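Beta/alpha-amylase (Paenibacillus polymyxa, PDB 3VOC) hydrolyses alpha-1,4-glucosidic bonds in starch, the part here being the beta-amylase catalytic domain, which releases successive maltose units from non-reducing chain ends. Local coordinates at residues 152-157 against 272-277; 40-45 against 72-77; 114-119 against 168-173. One frame throughout, in Å; residues are numbered along the deposited sequence.

Interaction 1 of 3, residues 152-157 against 272-277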
loop_
_atom_site.group_PDB
_atom_site.type_symbol
_atom_site.label_atom_id
_atom_site.label_comp_id
_atom_site.label_asym_id
_atom_site.label_seq_id
_atom_site.Cartn_x
_atom_site.Cartn_y
_atom_site.Cartn_z
ATOM N N PRO A 152 -5.062 16.384 8.924
ATOM C CA PRO A 152 -6.203 16.547 8.021
ATOM C C PRO A 152 -6.683 15.244 7.387
ATOM O O PRO A 152 -7.735 15.223 6.747
ATOM C CB PRO A 152 -5.635 17.447 6.928
ATOM C CG PRO A 152 -4.189 17.032 6.837
ATOM C CD PRO A 152 -3.777 16.620 8.236
ATOM N N LYS A 153 -5.917 14.175 7.572
ATOM C CA LYS A 153 -6.132 12.921 6.862
ATOM C C LYS A 153 -5.233 11.887 7.517
ATOM O O LYS A 153 -4.158 12.226 8.033
ATOM C CB LYS A 153 -5.781 13.103 5.376
ATOM C CG LYS A 153 -6.053 11.896 4.502
ATOM C CD LYS A 153 -6.380 12.326 3.082
ATOM C CE LYS A 153 -7.256 11.255 2.394
ATOM N NZ LYS A 153 -7.826 11.710 1.098
ATOM N N ILE A 154 -5.672 10.633 7.532
ATOM C CA ILE A 154 -4.851 9.539 8.079
ATOM C C ILE A 154 -4.759 8.407 7.064
ATOM O O ILE A 154 -5.771 8.068 6.451
ATOM C CB ILE A 154 -5.451 8.988 9.407
ATOM C CG1 ILE A 154 -5.524 10.115 10.460
ATOM C CG2 ILE A 154 -4.629 7.790 9.922
ATOM C CD1 ILE A 154 -6.352 9.800 11.722
ATOM N N TYR A 155 -3.560 7.829 6.894
ATOM C CA TYR A 155 -3.395 6.670 6.006
ATOM C C TYR A 155 -3.242 5.374 6.791
ATOM O O TYR A 155 -2.663 5.361 7.889
ATOM C CB TYR A 155 -2.204 6.847 5.030
ATOM C CG TYR A 155 -2.436 7.918 3.960
ATOM C CD1 TYR A 155 -3.679 8.047 3.321
ATOM C CD2 TYR A 155 -1.417 8.800 3.584
ATOM C CE1 TYR A 155 -3.908 9.050 2.347
ATOM C CE2 TYR A 155 -1.628 9.790 2.607
ATOM C CZ TYR A 155 -2.875 9.909 1.988
ATOM O OH TYR A 155 -3.099 10.895 1.024
ATOM N N LEU A 156 -3.759 4.284 6.218
ATOM C CA LEU A 156 -3.545 2.955 6.770
ATOM C C LEU A 156 -2.557 2.235 5.876
ATOM O O LEU A 156 -2.451 2.566 4.684
ATOM C CB LEU A 156 -4.853 2.171 6.789
ATOM C CG LEU A 156 -6.022 2.854 7.494
ATOM C CD1 LEU A 156 -7.225 1.924 7.482
ATOM C CD2 LEU A 156 -5.662 3.315 8.927
ATOM N N SER A 157 -1.862 1.244 6.440
ATOM C CA SER A 157 -1.024 0.332 5.679
ATOM C C SER A 157 -1.758 -1.005 5.486
ATOM O O SER A 157 -2.036 -1.738 6.455
ATOM C CB SER A 157 0.312 0.116 6.398
ATOM O OG SER A 157 1.046 -0.931 5.789
ATOM N N PHE A 272 -10.699 12.318 15.460
ATOM C CA PHE A 272 -10.221 13.169 14.376
ATOM C C PHE A 272 -11.330 13.539 13.400
ATOM O O PHE A 272 -11.443 14.694 13.013
ATOM C CB PHE A 272 -9.068 12.478 13.655
ATOM C CG PHE A 272 -7.922 12.144 14.567
ATOM C CD1 PHE A 272 -7.657 10.820 14.917
ATOM C CD2 PHE A 272 -7.147 13.163 15.123
ATOM C CE1 PHE A 272 -6.598 10.510 15.771
ATOM C CE2 PHE A 272 -6.093 12.867 15.987
ATOM C CZ PHE A 272 -5.812 11.545 16.311
ATOM N N GLY A 273 -12.135 12.558 12.998
ATOM C CA GLY A 273 -13.222 12.806 12.051
ATOM C C GLY A 273 -12.708 13.275 10.699
ATOM O O GLY A 273 -13.323 14.124 10.047
ATOM N N VAL A 274 -11.588 12.713 10.260
ATOM C CA VAL A 274 -11.012 13.083 8.965
ATOM C C VAL A 274 -11.129 11.911 7.992
ATOM O O VAL A 274 -11.440 10.795 8.408
ATOM C CB VAL A 274 -9.527 13.486 9.110
ATOM C CG1 VAL A 274 -9.384 14.809 9.889
ATOM C CG2 VAL A 274 -8.716 12.330 9.755
ATOM N N ARG A 275 -10.901 12.163 6.702
ATOM C CA ARG A 275 -10.814 11.074 5.704
ATOM C C ARG A 275 -9.676 10.109 6.049
ATOM O O ARG A 275 -8.594 10.536 6.469
ATOM C CB ARG A 275 -10.565 11.626 4.286
ATOM C CG ARG A 275 -11.675 12.514 3.704
ATOM C CD ARG A 275 -13.041 11.841 3.781
ATOM N NE ARG A 275 -13.058 10.581 3.041
ATOM C CZ ARG A 275 -14.028 9.677 3.119
ATOM N NH1 ARG A 275 -15.069 9.876 3.917
ATOM N NH2 ARG A 275 -13.951 8.549 2.414
ATOM N N ILE A 276 -9.934 8.817 5.860
ATOM C CA ILE A 276 -8.933 7.782 6.058
ATOM C C ILE A 276 -8.680 7.159 4.689
ATOM O O ILE A 276 -9.622 6.923 3.910
ATOM C CB ILE A 276 -9.439 6.707 7.055
ATOM C CG1 ILE A 276 -9.856 7.370 8.377
ATOM C CG2 ILE A 276 -8.374 5.606 7.294
ATOM C CD1 ILE A 276 -10.710 6.480 9.298
ATOM N N GLY A 277 -7.409 6.905 4.389
ATOM C CA GLY A 277 -7.069 6.325 3.106
ATOM C C GLY A 277 -6.183 5.093 3.185
ATOM O O GLY A 277 -5.593 4.781 4.230
HETATM O O HOH W 1 -10.384 14.779 5.945
#
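Ile154 and Ile276 pair where strand 153-156 runs parallel to strand 275-279, the fourth and fifth strands of the closed eight-stranded TIM barrel of this glycoside hydrolase family 14 domain. The backbone bonds come first. Ile154 uses both ends of its backbone: its N donates to Arg275 O at 3.1 Å, and its O receives Gly277 N at 2.9 Å. Further on, Leu156 N reaches Gly277 O over 2.8 Å, nearly straight at 164°. At the other end a water bridges the two segments, donating to Pro152 O and accepting from Arg275 N, while the buried Lys153 N has no partner in the model.

The apolar contacts gather round Ile154 and Ile276, whose side chains face helix 240-268. Ile154 CD1 comes within 3.6 Å of Phe272 CD1, the two side chains crossing at about a right angle. Val274 CG1 stands anti to the carbonyl carbon (chi1 -68°), which leaves CG2 between the backbone N and the carbonyl carbon, 3.9 Å from Ile154 CG1. Leu156 CG rests 3.6 Å from Ile276 CG2, and Ala264 of the helix touches both residues. An alanine at Leu156 would remove the branch that meets this methyl and would probably open a gap between Ile276, Ala264 and Tyr137.

On the barrel's inner face the chains are polar-ended. Lys153 is extended, with CG anti to the backbone N (chi1 -176°), and its CE passes 3.8 Å from Arg275 CB. Its NZ forms a salt bridge with Asp318 and a hydrogen bond with Asn357; Arg275, bent back at chi2 and chi3, shares Asp318 and also holds Asp316. Beside them the Tyr155 ring turns its edge to Gly277, CD1 lying 3.8 Å from Gly277 CA, where a CB would clash.

Interaction 2 of 3, residues 40-45 against 72-77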
loop_
_atom_site.group_PDB
_atom_site.type_symbol
_atom_site.label_atom_id
_atom_site.label_comp_id
_atom_site.label_asym_id
_atom_site.label_seq_id
_atom_site.Cartn_x
_atom_site.Cartn_y
_atom_site.Cartn_z
ATOM N N THR A 40 4.035 10.793 6.684
ATOM C CA THR A 40 5.049 10.188 7.547
ATOM C C THR A 40 4.719 8.734 7.836
ATOM O O THR A 40 3.660 8.444 8.385
ATOM C CB THR A 40 5.116 10.924 8.908
ATOM O OG1 THR A 40 5.393 12.314 8.695
ATOM C CG2 THR A 40 6.198 10.304 9.830
ATOM N N ASP A 41 5.627 7.824 7.480
ATOM C CA ASP A 41 5.549 6.466 7.995
ATOM C C ASP A 41 5.682 6.480 9.515
ATOM O O ASP A 41 6.719 6.891 10.050
ATOM C CB ASP A 41 6.637 5.576 7.408
ATOM C CG ASP A 41 6.249 4.995 6.062
ATOM O OD1 ASP A 41 5.150 4.424 5.932
ATOM O OD2 ASP A 41 7.061 5.096 5.137
ATOM N N VAL A 42 4.614 6.071 10.196
ATOM C CA VAL A 42 4.632 5.902 11.664
ATOM C C VAL A 42 4.845 4.414 11.871
ATOM O O VAL A 42 3.895 3.609 11.831
ATOM C CB VAL A 42 3.345 6.462 12.323
ATOM C CG1 VAL A 42 3.378 6.332 13.849
ATOM C CG2 VAL A 42 3.143 7.944 11.919
ATOM N N TRP A 43 6.121 4.042 12.016
ATOM C CA TRP A 43 6.514 2.621 11.990
ATOM C C TRP A 43 6.015 1.835 13.216
ATOM O O TRP A 43 6.322 2.183 14.359
ATOM C CB TRP A 43 8.044 2.486 11.884
ATOM C CG TRP A 43 8.583 2.990 10.590
ATOM C CD1 TRP A 43 9.277 4.140 10.384
ATOM C CD2 TRP A 43 8.442 2.368 9.304
ATOM N NE1 TRP A 43 9.587 4.271 9.052
ATOM C CE2 TRP A 43 9.083 3.200 8.366
ATOM C CE3 TRP A 43 7.823 1.188 8.859
ATOM C CZ2 TRP A 43 9.131 2.900 6.993
ATOM C CZ3 TRP A 43 7.875 0.879 7.489
ATOM C CH2 TRP A 43 8.527 1.737 6.573
ATOM N N TRP A 44 5.271 0.760 12.978
ATOM C CA TRP A 44 4.863 -0.118 14.072
ATOM C C TRP A 44 6.054 -0.535 14.945
ATOM O O TRP A 44 5.967 -0.540 16.190
ATOM C CB TRP A 44 4.147 -1.354 13.520
ATOM C CG TRP A 44 3.280 -2.061 14.542
ATOM C CD1 TRP A 44 2.966 -1.628 15.830
ATOM C CD2 TRP A 44 2.576 -3.292 14.353
ATOM N NE1 TRP A 44 2.132 -2.535 16.430
ATOM C CE2 TRP A 44 1.874 -3.562 15.551
ATOM C CE3 TRP A 44 2.470 -4.201 13.277
ATOM C CZ2 TRP A 44 1.087 -4.706 15.711
ATOM C CZ3 TRP A 44 1.678 -5.316 13.427
ATOM C CH2 TRP A 44 0.994 -5.568 14.643
ATOM N N GLY A 45 7.168 -0.856 14.278
ATOM C CA GLY A 45 8.400 -1.306 14.934
ATOM C C GLY A 45 9.007 -0.262 15.863
ATOM O O GLY A 45 9.755 -0.611 16.768
ATOM N N LEU A 72 2.987 23.505 9.167
ATOM C CA LEU A 72 2.494 22.474 8.266
ATOM C C LEU A 72 1.463 21.552 8.922
ATOM O O LEU A 72 1.440 21.407 10.150
ATOM C CB LEU A 72 3.658 21.621 7.758
ATOM C CG LEU A 72 4.647 22.390 6.883
ATOM C CD1 LEU A 72 6.032 21.739 6.881
ATOM C CD2 LEU A 72 4.077 22.524 5.469
ATOM N N LYS A 73 0.616 20.944 8.093
ATOM C CA LYS A 73 -0.208 19.817 8.526
ATOM C C LYS A 73 0.609 18.534 8.572
ATOM O O LYS A 73 1.666 18.428 7.932
ATOM C CB LYS A 73 -1.413 19.606 7.599
ATOM C CG LYS A 73 -2.380 20.769 7.528
ATOM C CD LYS A 73 -2.594 21.434 8.861
ATOM C CE LYS A 73 -3.572 22.601 8.719
ATOM N NZ LYS A 73 -4.928 22.064 8.475
ATOM N N TRP A 74 0.108 17.563 9.340
ATOM C CA TRP A 74 0.766 16.255 9.482
ATOM C C TRP A 74 -0.154 15.113 9.073
ATOM O O TRP A 74 -1.246 14.983 9.604
ATOM C CB TRP A 74 1.219 16.029 10.925
ATOM C CG TRP A 74 2.166 14.840 11.085
ATOM C CD1 TRP A 74 3.294 14.572 10.338
ATOM C CD2 TRP A 74 2.076 13.784 12.058
ATOM N NE1 TRP A 74 3.900 13.418 10.788
ATOM C CE2 TRP A 74 3.181 12.919 11.845
ATOM C CE3 TRP A 74 1.175 13.489 13.096
ATOM C CZ2 TRP A 74 3.401 11.769 12.626
ATOM C CZ3 TRP A 74 1.400 12.345 13.880
ATOM C CH2 TRP A 74 2.496 11.500 13.634
ATOM N N VAL A 75 0.292 14.282 8.134
ATOM C CA VAL A 75 -0.516 13.142 7.694
ATOM C C VAL A 75 0.205 11.859 8.060
ATOM O O VAL A 75 1.154 11.450 7.376
ATOM C CB VAL A 75 -0.845 13.184 6.188
ATOM C CG1 VAL A 75 -1.612 11.902 5.753
ATOM C CG2 VAL A 75 -1.654 14.450 5.860
ATOM N N PRO A 76 -0.219 11.226 9.161
ATOM C CA PRO A 76 0.439 10.004 9.597
ATOM C C PRO A 76 -0.024 8.796 8.773
ATOM O O PRO A 76 -1.202 8.703 8.417
ATOM C CB PRO A 76 -0.030 9.872 11.044
ATOM C CG PRO A 76 -1.426 10.441 11.003
ATOM C CD PRO A 76 -1.334 11.606 10.049
ATOM N N ILE A 77 0.924 7.924 8.437
ATOM C CA ILE A 77 0.625 6.625 7.872
ATOM C C ILE A 77 0.871 5.657 9.025
ATOM O O ILE A 77 1.979 5.592 9.545
ATOM C CB ILE A 77 1.571 6.260 6.694
ATOM C CG1 ILE A 77 1.549 7.371 5.617
ATOM C CG2 ILE A 77 1.183 4.877 6.112
ATOM C CD1 ILE A 77 2.814 7.412 4.681
#
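Thr40 and Asp41 lie opposite Pro76 and Ile77 on parallel strands whose axes come within 4.8 Å and diverge by 44°. Three backbone bonds stitch them together: Thr40 N to Val75 O at 3.0 Å, Ile77 N to Thr40 O at 2.8 Å, and Val42 N to Ile77 O at 2.8 Å.

Among the side chains, Thr40 and Trp74 make the polar link. The indole NE1 donates to Thr40 OG1 over 2.8 Å, but the bond is bent (139° at the hydrogen) and the hydroxyl sits somewhat out of the ring plane. Thr40 presents this oxygen because OG1 stands beside its backbone N, opposite the carbonyl carbon (chi1 -57°). Both polar groups are buried, and each finds its mate in the other. Next to them Val42 CG2 fills the corner between the indole and the proline: it is 3.9 Å from Trp74 CZ2 and 3.8 Å from Pro76 CB. Pro76 CB in turn lies over the rim of one indole face.

These are the second and third strands of the TIM barrel, joined through helix 58-69 in the beta-alpha-beta crossover on which that fold is built. Tyr60 and Tyr63 of the helix pack on Thr40, so the connecting helix covers the very face where the indole and threonine meet; Phe140 of helix 127-144 touches Trp74 and Pro76.

The other face belongs to Asp41 and Ile77 and looks into the barrel. Asp41, a substrate-binding residue by similarity, brings OD1 to 4.0 Å from Ile77 CD1, and the same oxygen is hydrogen-bonded to Ser79, which would steady the carboxylate. Its CB also lies over one face of the Trp43 indole, towards the rim, and Trp43 itself stands at the N-cap of helix 44-47.

Interaction 3 of 3, residues 114-119 against 168-173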
loop_
_atom_site.group_PDB
_atom_site.type_symbol
_atom_site.label_atom_id
_atom_site.label_comp_id
_atom_site.label_asym_id
_atom_site.label_seq_id
_atom_site.Cartn_x
_atom_site.Cartn_y
_atom_site.Cartn_z
ATOM N N SER A 114 7.734 -20.990 -4.290
ATOM C CA SER A 114 8.945 -21.793 -4.053
ATOM C C SER A 114 9.231 -22.080 -2.571
ATOM O O SER A 114 10.293 -22.616 -2.228
ATOM C CB SER A 114 10.162 -21.103 -4.690
ATOM O OG SER A 114 9.912 -20.788 -6.053
ATOM N N GLY A 115 8.301 -21.705 -1.693
ATOM C CA GLY A 115 8.461 -21.941 -0.265
ATOM C C GLY A 115 9.149 -20.812 0.503
ATOM O O GLY A 115 9.390 -20.943 1.702
ATOM N N TYR A 116 9.452 -19.696 -0.159
ATOM C CA TYR A 116 10.083 -18.577 0.542
ATOM C C TYR A 116 9.099 -17.843 1.458
ATOM O O TYR A 116 8.038 -17.402 1.004
ATOM C CB TYR A 116 10.748 -17.594 -0.431
ATOM C CG TYR A 116 11.509 -16.497 0.289
ATOM C CD1 TYR A 116 12.855 -16.657 0.627
ATOM C CD2 TYR A 116 10.868 -15.310 0.656
ATOM C CE1 TYR A 116 13.550 -15.647 1.305
ATOM C CE2 TYR A 116 11.538 -14.307 1.323
ATOM C CZ TYR A 116 12.879 -14.480 1.648
ATOM O OH TYR A 116 13.520 -13.477 2.326
ATOM N N ALA A 117 9.469 -17.707 2.737
ATOM C CA ALA A 117 8.602 -17.081 3.746
ATOM C C ALA A 117 8.888 -15.583 3.844
ATOM O O ALA A 117 10.056 -15.172 3.961
ATOM C CB ALA A 117 8.783 -17.745 5.111
ATOM N N ASN A 118 7.836 -14.779 3.807
ATOM C CA ASN A 118 7.962 -13.315 3.834
ATOM C C ASN A 118 7.206 -12.768 5.048
ATOM O O ASN A 118 6.105 -13.220 5.349
ATOM C CB ASN A 118 7.483 -12.726 2.485
ATOM C CG ASN A 118 7.454 -11.185 2.462
ATOM O OD1 ASN A 118 6.706 -10.563 3.213
ATOM N ND2 ASN A 118 8.232 -10.577 1.553
ATOM N N SER A 119 7.825 -11.837 5.776
ATOM C CA SER A 119 7.208 -11.253 6.979
ATOM C C SER A 119 7.158 -9.722 6.895
ATOM O O SER A 119 7.308 -9.040 7.898
ATOM C CB SER A 119 7.987 -11.695 8.223
ATOM O OG SER A 119 9.318 -11.210 8.131
ATOM N N SER A 168 4.500 -9.950 -3.255
ATOM C CA SER A 168 4.648 -10.809 -4.424
ATOM C C SER A 168 5.976 -10.627 -5.141
ATOM O O SER A 168 6.412 -11.529 -5.852
ATOM C CB SER A 168 3.499 -10.546 -5.395
ATOM O OG SER A 168 3.455 -9.168 -5.726
ATOM N N TYR A 169 6.590 -9.458 -4.980
ATOM C CA TYR A 169 7.900 -9.202 -5.579
ATOM C C TYR A 169 8.882 -8.748 -4.490
ATOM O O TYR A 169 8.653 -7.750 -3.798
ATOM C CB TYR A 169 7.791 -8.215 -6.764
ATOM C CG TYR A 169 7.498 -6.767 -6.375
ATOM C CD1 TYR A 169 6.189 -6.317 -6.136
ATOM C CD2 TYR A 169 8.544 -5.851 -6.248
ATOM C CE1 TYR A 169 5.947 -4.974 -5.766
ATOM C CE2 TYR A 169 8.318 -4.536 -5.896
ATOM C CZ TYR A 169 7.028 -4.099 -5.658
ATOM O OH TYR A 169 6.858 -2.782 -5.314
ATOM N N TYR A 170 9.975 -9.494 -4.341
ATOM C CA TYR A 170 10.830 -9.347 -3.162
ATOM C C TYR A 170 12.247 -9.788 -3.515
ATOM O O TYR A 170 12.481 -10.983 -3.761
ATOM C CB TYR A 170 10.273 -10.195 -2.021
ATOM C CG TYR A 170 10.744 -9.835 -0.623
ATOM C CD1 TYR A 170 10.543 -8.555 -0.101
ATOM C CD2 TYR A 170 11.332 -10.804 0.203
ATOM C CE1 TYR A 170 10.956 -8.237 1.190
ATOM C CE2 TYR A 170 11.755 -10.490 1.501
ATOM C CZ TYR A 170 11.557 -9.211 1.987
ATOM O OH TYR A 170 11.928 -8.892 3.278
ATOM N N PRO A 171 13.188 -8.822 -3.556
ATOM C CA PRO A 171 14.575 -9.126 -3.947
ATOM C C PRO A 171 15.151 -10.313 -3.177
ATOM O O PRO A 171 15.778 -11.192 -3.781
ATOM C CB PRO A 171 15.321 -7.828 -3.632
ATOM C CG PRO A 171 14.280 -6.745 -3.891
ATOM C CD PRO A 171 12.945 -7.368 -3.439
ATOM N N ALA A 172 14.896 -10.379 -1.867
ATOM C CA ALA A 172 15.471 -11.443 -1.051
ATOM C C ALA A 172 14.916 -12.821 -1.371
ATOM O O ALA A 172 15.537 -13.826 -1.020
ATOM C CB ALA A 172 15.352 -11.123 0.460
ATOM N N ALA A 173 13.761 -12.872 -2.046
ATOM C CA ALA A 173 13.192 -14.124 -2.538
ATOM C C ALA A 173 13.695 -14.490 -3.939
ATOM O O ALA A 173 13.241 -15.472 -4.519
ATOM C CB ALA A 173 11.654 -14.050 -2.529
HETATM O O HOH W 2 10.388 -10.665 5.009
#
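Tyr170, the first residue of 168-173 to meet 114-119, takes the amide of Asn118 over one face of its ring. Asn118 ND2 stands 3.2 Å above the plane of the Tyr170 ring and over its centre, while the amide plane is turned 64° from that of the ring, so the nitrogen end comes down on the ring and the amide does not lie flat upon it. A hydrogen bond from Glu120 N to Asn118 OD1 fixes which end of the amide faces the tyrosine. The Tyr116 side chain crosses Tyr170 at about a right angle: its OH lies at the edge of the Tyr170 ring, near the plane, and its CE2 is 3.7 Å from Tyr170 CD2. At the far end, Tyr170 OH shares a water with the backbone of the other segment, the water lying 2.9 Å from that hydroxyl and accepting from Ser119 N; Asn86 is a further partner of the hydroxyl.

Both segments belong to excursions from the TIM barrel. Residues 117-118 form one arm of a small antiparallel hairpin with 110-111, in the region between the third and fourth barrel strands, and 168-173 lies in the long loop that follows the fourth strand.

After Tyr170 the chain turns through a short 3-10 segment, 171-173. Ala172 offers its methyl to the phenol end of Tyr116, CB being 3.5 Å from Tyr116 OH. The turn is closed by Ala173 N, which donates to Tyr170 O at 2.9 Å and thereby helps set the next methyl against the ring. Ala173 CB makes a CH-pi contact with Tyr116, 3.8 Å from the ring centroid and 24° off the normal, displaced towards CD2. Tyr116 reaches out to it with CG anti to the backbone N (chi1 -175°).

Interactions 1 and 2 are two seams of the same barrel wall, their centres about 11 Å apart. Strand 73-79 neighbours strand 153-156, and Tyr155 N probably bonds to Pro76 O at 2.9 Å, joining the second to fifth strands without a break. Their inner faces approach the active site: the Tyr155 side chain is about 5 Å from that of Glu359, the proton acceptor by similarity, and the side chains of Tyr155 and Ile77 are each about 4 Å from that of Lys279, a substrate-binding residue by similarity. Interaction 3 stands apart, its centre about 30 Å from that of interaction 1, yet the side chain of its Tyr170 is about 5 Å from that of Asp89, another such residue.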